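Local coordinates for protein interleukin-15 receptor alpha chain (Mus musculus, PDB 2PSM) that binds the cytokine interleukin-15, probably through its single sushi domain, serving as the alpha subunit of the interleukin-15 receptor, at residues 17-22 with 39-44; 52-57 with 61-66. All coordinates share one frame; numbering follows the deposited sequence.

Interaction 1. Residues 17-22 with 39-44; sequences IEHADI and SGFKRK
His19 and Phe41 stand 7.0 Å apart between their CA atoms, and no backbone hydrogen bond joins residues 17-22 to 39-44, so they meet through side chains alone. His19 is the third residue of a type II beta turn from Ile17 to Ala20, with positive phi, and the turn aims its side chain at strand 41-43. The imidazole lies nearly parallel to the Phe41 ring in an offset stack, the planes 10° apart and the centroids separated by 4.0 Å. ND1 of His19 comes to 3.5 Å from CE1 of Phe41, while CD2 of His19 lies 3.6 Å from CZ of Phe41, so the imidazole covers the outer end of the benzene ring. Closer to the His19 backbone, its CB sits over the centre of the Phe41 ring, 3.8 Å from the centroid, in a CH-pi contact. With CG anti to the carbonyl carbon in both (chi1 -60° and -65°), the rings come to lie face to face. The opposite face of the imidazole is covered by CG of Glu18, leaving His19 as middle layer between that methylene and Phe41. Cys71 and Arg73 of strand 71-73 also touch His19 and Phe41, respectively. With no hydrogen bond across it, the contact probably rests mainly on dispersion, from ring stacking and the CH-pi contact, tying the turn to the two-stranded sheet at the surface of the sushi domain.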
ATOM      1  N   ILE B  17      13.047  -1.365 -14.893  1.00 30.62           N
ATOM      2  CA  ILE B  17      11.597  -1.439 -14.904  1.00 31.08           C
ATOM      3  C   ILE B  17      11.132  -0.455 -15.967  1.00 31.64           C
ATOM      4  O   ILE B  17      11.694   0.633 -16.080  1.00 31.47           O
ATOM      5  CB  ILE B  17      11.009  -1.037 -13.532  1.00 30.18           C
ATOM      6  CG1 ILE B  17      11.380  -2.085 -12.474  1.00 30.70           C
ATOM      7  CG2 ILE B  17       9.494  -0.888 -13.639  1.00 28.24           C
ATOM      8  CD1 ILE B  17      10.723  -3.437 -12.682  1.00 33.27           C
ATOM      9  N   GLU B  18      10.118  -0.834 -16.741  1.00 32.03           N
ATOM     10  CA  GLU B  18       9.604   0.029 -17.807  1.00 32.57           C
ATOM     11  C   GLU B  18       8.982   1.336 -17.293  1.00 31.40           C
ATOM     12  O   GLU B  18       8.118   1.326 -16.409  1.00 30.48           O
ATOM     13  CB  GLU B  18       8.579  -0.739 -18.656  1.00 35.99           C
ATOM     14  CG  GLU B  18       8.028   0.068 -19.828  1.00 41.25           C
ATOM     15  CD  GLU B  18       7.093  -0.729 -20.732  1.00 42.62           C
ATOM     16  OE1 GLU B  18       6.158  -1.378 -20.215  1.00 44.60           O
ATOM     17  OE2 GLU B  18       7.287  -0.692 -21.968  1.00 45.86           O
ATOM     18  N   HIS B  19       9.435   2.456 -17.855  1.00 30.06           N
ATOM     19  CA  HIS B  19       8.940   3.786 -17.494  1.00 27.84           C
ATOM     20  C   HIS B  19       9.367   4.191 -16.087  1.00 28.18           C
ATOM     21  O   HIS B  19       8.679   4.950 -15.400  1.00 27.65           O
ATOM     22  CB  HIS B  19       7.411   3.823 -17.614  1.00 25.44           C
ATOM     23  CG  HIS B  19       6.912   3.518 -18.991  1.00 27.90           C
ATOM     24  ND1 HIS B  19       5.752   2.808 -19.223  1.00 30.26           N
ATOM     25  CD2 HIS B  19       7.421   3.818 -20.209  1.00 26.98           C
ATOM     26  CE1 HIS B  19       5.570   2.681 -20.526  1.00 28.08           C
ATOM     27  NE2 HIS B  19       6.569   3.285 -21.146  1.00 31.21           N
ATOM     28  N   ALA B  20      10.523   3.692 -15.673  1.00 28.79           N
ATOM     29  CA  ALA B  20      11.051   3.991 -14.354  1.00 27.73           C
ATOM     30  C   ALA B  20      12.564   3.991 -14.408  1.00 28.67           C
ATOM     31  O   ALA B  20      13.163   3.379 -15.290  1.00 26.49           O
ATOM     32  CB  ALA B  20      10.573   2.946 -13.354  1.00 27.04           C
ATOM     33  N   ASP B  21      13.172   4.685 -13.455  1.00 27.84           N
ATOM     34  CA  ASP B  21      14.620   4.755 -13.349  1.00 31.00           C
ATOM     35  C   ASP B  21      14.960   4.542 -11.877  1.00 33.12           C
ATOM     36  O   ASP B  21      14.086   4.616 -11.005  1.00 31.37           O
ATOM     37  CB  ASP B  21      15.132   6.127 -13.813  1.00 32.94           C
ATOM     38  N   ILE B  22      16.229   4.274 -11.604  1.00 31.12           N
ATOM     39  CA  ILE B  22      16.666   4.079 -10.236  1.00 32.27           C
ATOM     40  C   ILE B  22      18.132   4.452 -10.087  1.00 33.84           C
ATOM     41  O   ILE B  22      18.959   4.148 -10.947  1.00 33.42           O
ATOM     42  CB  ILE B  22      16.458   2.618  -9.776  1.00 31.27           C
ATOM     43  CG1 ILE B  22      16.825   2.484  -8.297  1.00 30.97           C
ATOM     44  CG2 ILE B  22      17.283   1.673 -10.638  1.00 30.87           C
ATOM     45  CD1 ILE B  22      16.452   1.138  -7.685  1.00 31.45           C
ATOM     46  N   SER B  39       8.622  10.931 -15.452  1.00 29.77           N
ATOM     47  CA  SER B  39       7.656  12.023 -15.512  1.00 28.05           C
ATOM     48  C   SER B  39       6.556  11.645 -16.500  1.00 23.98           C
ATOM     49  O   SER B  39       6.835  11.200 -17.610  1.00 23.67           O
ATOM     50  CB  SER B  39       8.349  13.314 -15.964  1.00 30.89           C
ATOM     51  OG  SER B  39       7.411  14.361 -16.132  1.00 37.11           O
ATOM     52  N   GLY B  40       5.309  11.825 -16.086  1.00 23.42           N
ATOM     53  CA  GLY B  40       4.182  11.478 -16.929  1.00 23.34           C
ATOM     54  C   GLY B  40       3.607  10.123 -16.543  1.00 25.39           C
ATOM     55  O   GLY B  40       2.531   9.758 -16.996  1.00 23.58           O
ATOM     56  N   PHE B  41       4.323   9.387 -15.695  1.00 25.65           N
ATOM     57  CA  PHE B  41       3.893   8.057 -15.245  1.00 27.26           C
ATOM     58  C   PHE B  41       3.697   8.008 -13.721  1.00 27.24           C
ATOM     59  O   PHE B  41       4.316   8.774 -12.986  1.00 28.06           O
ATOM     60  CB  PHE B  41       4.933   7.006 -15.675  1.00 26.18           C
ATOM     61  CG  PHE B  41       5.049   6.845 -17.170  1.00 26.12           C
ATOM     62  CD1 PHE B  41       4.172   6.028 -17.863  1.00 26.74           C
ATOM     63  CD2 PHE B  41       6.010   7.554 -17.885  1.00 28.46           C
ATOM     64  CE1 PHE B  41       4.238   5.916 -19.251  1.00 29.07           C
ATOM     65  CE2 PHE B  41       6.088   7.453 -19.275  1.00 28.26           C
ATOM     66  CZ  PHE B  41       5.199   6.631 -19.961  1.00 29.19           C
ATOM     67  N   LYS B  42       2.842   7.100 -13.255  1.00 26.57           N
ATOM     68  CA  LYS B  42       2.560   6.965 -11.821  1.00 28.63           C
ATOM     69  C   LYS B  42       2.674   5.526 -11.336  1.00 26.50           C
ATOM     70  O   LYS B  42       2.308   4.588 -12.049  1.00 24.11           O
ATOM     71  CB  LYS B  42       1.139   7.452 -11.500  1.00 27.48           C
ATOM     72  CG  LYS B  42       0.928   8.956 -11.549  1.00 33.70           C
ATOM     73  CD  LYS B  42       1.716   9.660 -10.468  1.00 36.35           C
ATOM     74  CE  LYS B  42       1.377  11.140 -10.426  1.00 43.20           C
ATOM     75  NZ  LYS B  42       2.334  11.892  -9.563  1.00 46.89           N
ATOM     76  N   ARG B  43       3.172   5.359 -10.113  1.00 26.31           N
ATOM     77  CA  ARG B  43       3.292   4.031  -9.513  1.00 23.89           C
ATOM     78  C   ARG B  43       1.864   3.502  -9.409  1.00 24.35           C
ATOM     79  O   ARG B  43       0.993   4.155  -8.822  1.00 23.48           O
ATOM     80  CB  ARG B  43       3.902   4.125  -8.109  1.00 24.13           C
ATOM     81  CG  ARG B  43       3.721   2.857  -7.269  1.00 24.36           C
ATOM     82  CD  ARG B  43       4.314   3.014  -5.875  1.00 23.03           C
ATOM     83  NE  ARG B  43       3.535   3.942  -5.050  1.00 23.26           N
ATOM     84  CZ  ARG B  43       2.375   3.645  -4.469  1.00 21.51           C
ATOM     85  NH1 ARG B  43       1.839   2.441  -4.604  1.00 22.65           N
ATOM     86  NH2 ARG B  43       1.741   4.562  -3.755  1.00 20.53           N
ATOM     87  N   LYS B  44       1.612   2.343  -9.998  1.00 22.14           N
ATOM     88  CA  LYS B  44       0.279   1.771  -9.933  1.00 23.43           C
ATOM     89  C   LYS B  44      -0.056   1.406  -8.495  1.00 24.19           C
ATOM     90  O   LYS B  44       0.778   0.848  -7.777  1.00 22.64           O
ATOM     91  CB  LYS B  44       0.184   0.516 -10.794  1.00 24.66           C
ATOM     92  CG  LYS B  44      -1.213  -0.072 -10.810  1.00 25.65           C
ATOM     93  CD  LYS B  44      -1.284  -1.300 -11.685  1.00 32.01           C
ATOM     94  CE  LYS B  44      -2.712  -1.798 -11.818  1.00 33.37           C
ATOM     95  NZ  LYS B  44      -2.761  -2.925 -12.790  1.00 37.61           N
TER

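Interaction 2. Residues 52-57 with 61-66; sequences ECVINK and VAHWTT
CB of Cys53 lies over the six-membered ring of Trp64, 4.0 Å from its centroid, and the sulfur stands farther off above the same ring, at 5.0 Å. N of Glu52 instead lies at the edge of the indole, in its plane. SG of Cys53 points away from the backbone N (chi1 -180°), bringing it to 3.7 Å from CB of Ala62. CD1 of Ile55 extends this apolar face, reaching CB of Ala62 at 3.9 Å. NE1 of Trp64 donates a hydrogen bond to the carbonyl O of Pro12, and Cys53 is joined to Cys11 by one of the two disulfides characteristic of a sushi (SCR) domain. The framework is an antiparallel beta hairpin, in which Val54 and His63 form a hydrogen-bonded pair with reciprocal N-H...O bonds. Their side chains cross obliquely, CG2 of Val54 over the imidazole, 3.4 Å from CE1 of His63. The imidazole's rotation is probably restrained by a nearly straight bond (177°) from its ND1 to the carbonyl O of Trp64, although the donor stands above that carbonyl plane. Past the strand end, Thr65 grips Glu52 twice: its OG1 accepts the N-H of Glu52 at 2.8 Å, and its own N donates to O of Glu52 at 2.9 Å.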
ATOM      1  N   GLU B  52      15.140  -4.447  -1.914  1.00 27.19           N
ATOM      2  CA  GLU B  52      16.086  -4.488  -0.811  1.00 27.99           C
ATOM      3  C   GLU B  52      17.174  -5.496  -1.125  1.00 29.37           C
ATOM      4  O   GLU B  52      16.902  -6.537  -1.723  1.00 32.27           O
ATOM      5  CB  GLU B  52      15.391  -4.900   0.487  1.00 27.20           C
ATOM      6  CG  GLU B  52      16.302  -4.830   1.703  1.00 30.43           C
ATOM      7  CD  GLU B  52      15.598  -5.210   2.989  1.00 35.95           C
ATOM      8  OE1 GLU B  52      14.427  -4.804   3.163  1.00 34.43           O
ATOM      9  OE2 GLU B  52      16.222  -5.901   3.829  1.00 37.77           O
ATOM     10  N   CYS B  53      18.404  -5.185  -0.732  1.00 31.80           N
ATOM     11  CA  CYS B  53      19.515  -6.094  -0.972  1.00 33.37           C
ATOM     12  C   CYS B  53      19.600  -7.083   0.184  1.00 33.95           C
ATOM     13  O   CYS B  53      19.989  -6.717   1.293  1.00 34.21           O
ATOM     14  CB  CYS B  53      20.831  -5.325  -1.102  1.00 34.71           C
ATOM     15  SG  CYS B  53      22.213  -6.465  -1.407  1.00 38.74           S
ATOM     16  N   VAL B  54      19.216  -8.329  -0.080  1.00 33.93           N
ATOM     17  CA  VAL B  54      19.226  -9.372   0.937  1.00 34.13           C
ATOM     18  C   VAL B  54      20.275 -10.422   0.614  1.00 37.45           C
ATOM     19  O   VAL B  54      20.515 -10.748  -0.552  1.00 36.88           O
ATOM     20  CB  VAL B  54      17.844 -10.063   1.058  1.00 33.44           C
ATOM     21  CG1 VAL B  54      16.756  -9.017   1.287  1.00 32.98           C
ATOM     22  CG2 VAL B  54      17.545 -10.872  -0.184  1.00 33.51           C
ATOM     23  N   ILE B  55      20.891 -10.953   1.662  1.00 37.83           N
ATOM     24  CA  ILE B  55      21.942 -11.947   1.524  1.00 37.58           C
ATOM     25  C   ILE B  55      21.467 -13.387   1.661  1.00 37.76           C
ATOM     26  O   ILE B  55      20.535 -13.693   2.407  1.00 34.86           O
ATOM     27  CB  ILE B  55      23.050 -11.714   2.586  1.00 39.27           C
ATOM     28  CG1 ILE B  55      24.226 -12.668   2.349  1.00 38.24           C
ATOM     29  CG2 ILE B  55      22.483 -11.931   3.991  1.00 37.37           C
ATOM     30  CD1 ILE B  55      25.057 -12.328   1.130  1.00 40.24           C
ATOM     31  N   ASN B  56      22.116 -14.266   0.912  1.00 39.28           N
ATOM     32  CA  ASN B  56      21.838 -15.687   0.986  1.00 39.30           C
ATOM     33  C   ASN B  56      22.994 -16.184   1.856  1.00 39.37           C
ATOM     34  O   ASN B  56      24.085 -16.441   1.347  1.00 38.65           O
ATOM     35  CB  ASN B  56      21.914 -16.325  -0.403  1.00 40.00           C
ATOM     36  CG  ASN B  56      21.620 -17.810  -0.378  1.00 42.70           C
ATOM     37  OD1 ASN B  56      21.927 -18.502   0.596  1.00 42.45           O
ATOM     38  ND2 ASN B  56      21.037 -18.316  -1.458  1.00 44.09           N
ATOM     39  N   LYS B  57      22.763 -16.277   3.165  1.00 41.00           N
ATOM     40  CA  LYS B  57      23.788 -16.725   4.112  1.00 44.09           C
ATOM     41  C   LYS B  57      24.436 -18.033   3.677  1.00 44.50           C
ATOM     42  O   LYS B  57      25.628 -18.257   3.888  1.00 43.26           O
ATOM     43  CB  LYS B  57      23.184 -16.932   5.506  1.00 46.17           C
ATOM     44  CG  LYS B  57      22.656 -15.682   6.189  1.00 49.61           C
ATOM     45  CD  LYS B  57      22.081 -16.047   7.553  1.00 55.13           C
ATOM     46  CE  LYS B  57      21.452 -14.850   8.253  1.00 58.80           C
ATOM     47  NZ  LYS B  57      20.827 -15.233   9.559  1.00 61.87           N
ATOM     48  N   VAL B  61      25.978 -14.885  -1.255  1.00 43.69           N
ATOM     49  CA  VAL B  61      25.679 -14.084  -2.431  1.00 42.95           C
ATOM     50  C   VAL B  61      24.406 -13.293  -2.174  1.00 42.76           C
ATOM     51  O   VAL B  61      23.381 -13.843  -1.759  1.00 42.76           O
ATOM     52  CB  VAL B  61      25.512 -14.954  -3.698  1.00 44.75           C
ATOM     53  CG1 VAL B  61      26.758 -15.808  -3.899  1.00 43.62           C
ATOM     54  CG2 VAL B  61      24.266 -15.821  -3.594  1.00 45.98           C
ATOM     55  N   ALA B  62      24.490 -11.989  -2.404  1.00 40.62           N
ATOM     56  CA  ALA B  62      23.364 -11.100  -2.194  1.00 39.10           C
ATOM     57  C   ALA B  62      22.655 -10.825  -3.514  1.00 36.50           C
ATOM     58  O   ALA B  62      23.243 -10.944  -4.587  1.00 37.66           O
ATOM     59  CB  ALA B  62      23.845  -9.790  -1.567  1.00 35.84           C
ATOM     60  N   HIS B  63      21.383 -10.465  -3.418  1.00 35.23           N
ATOM     61  CA  HIS B  63      20.571 -10.155  -4.585  1.00 33.12           C
ATOM     62  C   HIS B  63      19.465  -9.207  -4.151  1.00 30.99           C
ATOM     63  O   HIS B  63      19.106  -9.141  -2.968  1.00 29.27           O
ATOM     64  CB  HIS B  63      19.955 -11.431  -5.162  1.00 34.60           C
ATOM     65  CG  HIS B  63      18.944 -12.072  -4.264  1.00 36.61           C
ATOM     66  ND1 HIS B  63      17.652 -11.604  -4.141  1.00 40.15           N
ATOM     67  CD2 HIS B  63      19.046 -13.118  -3.410  1.00 39.84           C
ATOM     68  CE1 HIS B  63      17.004 -12.335  -3.251  1.00 40.04           C
ATOM     69  NE2 HIS B  63      17.827 -13.260  -2.792  1.00 40.37           N
ATOM     70  N   TRP B  64      18.945  -8.459  -5.114  1.00 28.29           N
ATOM     71  CA  TRP B  64      17.862  -7.528  -4.864  1.00 28.90           C
ATOM     72  C   TRP B  64      16.557  -8.307  -4.833  1.00 28.82           C
ATOM     73  O   TRP B  64      16.380  -9.256  -5.604  1.00 28.14           O
ATOM     74  CB  TRP B  64      17.790  -6.490  -5.982  1.00 28.94           C
ATOM     75  CG  TRP B  64      18.902  -5.498  -5.968  1.00 28.80           C
ATOM     76  CD1 TRP B  64      19.924  -5.395  -6.872  1.00 30.83           C
ATOM     77  CD2 TRP B  64      19.095  -4.445  -5.020  1.00 28.56           C
ATOM     78  NE1 TRP B  64      20.740  -4.337  -6.543  1.00 29.75           N
ATOM     79  CE2 TRP B  64      20.256  -3.738  -5.411  1.00 29.47           C
ATOM     80  CE3 TRP B  64      18.399  -4.026  -3.878  1.00 28.65           C
ATOM     81  CZ2 TRP B  64      20.738  -2.636  -4.697  1.00 28.44           C
ATOM     82  CZ3 TRP B  64      18.877  -2.926  -3.170  1.00 30.26           C
ATOM     83  CH2 TRP B  64      20.036  -2.244  -3.582  1.00 29.13           C
ATOM     84  N   THR B  65      15.651  -7.929  -3.934  1.00 27.92           N
ATOM     85  CA  THR B  65      14.356  -8.597  -3.871  1.00 27.27           C
ATOM     86  C   THR B  65      13.654  -8.272  -5.183  1.00 26.82           C
ATOM     87  O   THR B  65      13.990  -7.288  -5.836  1.00 27.88           O
ATOM     88  CB  THR B  65      13.504  -8.079  -2.702  1.00 26.38           C
ATOM     89  OG1 THR B  65      13.546  -6.650  -2.676  1.00 27.48           O
ATOM     90  CG2 THR B  65      14.022  -8.626  -1.388  1.00 23.98           C
ATOM     91  N   THR B  66      12.685  -9.093  -5.573  1.00 26.88           N
ATOM     92  CA  THR B  66      11.973  -8.869  -6.827  1.00 27.63           C
ATOM     93  C   THR B  66      10.937  -7.750  -6.703  1.00 26.96           C
ATOM     94  O   THR B  66      10.013  -7.830  -5.891  1.00 23.86           O
ATOM     95  CB  THR B  66      11.271 -10.149  -7.285  1.00 26.93           C
ATOM     96  OG1 THR B  66      12.244 -11.186  -7.443  1.00 28.32           O
ATOM     97  CG2 THR B  66      10.569  -9.925  -8.614  1.00 28.84           C
TER

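In the fold
Interactions 1 and 2 lie on opposite sides of the centre of one small sushi domain, their centres about 23 Å apart and their nearest atoms about 6 Å apart. They come in series along the chain, the first closing before the second opens. Both reach the four-stranded antiparallel sheet, at its outermost strands: the turn leading into strand 20-21 makes interaction 1, and 61-64 takes part in interaction 2, with 32-37 and 50-56 between them. Through that turn, interaction 1 links the edge of this sheet to the two-stranded sheet of 41-43 and 71-73, whereas interaction 2 is internal to a hairpin. Near interaction 1, Arg43 forms salt bridges to another protein's chain, marking an intermolecular interface.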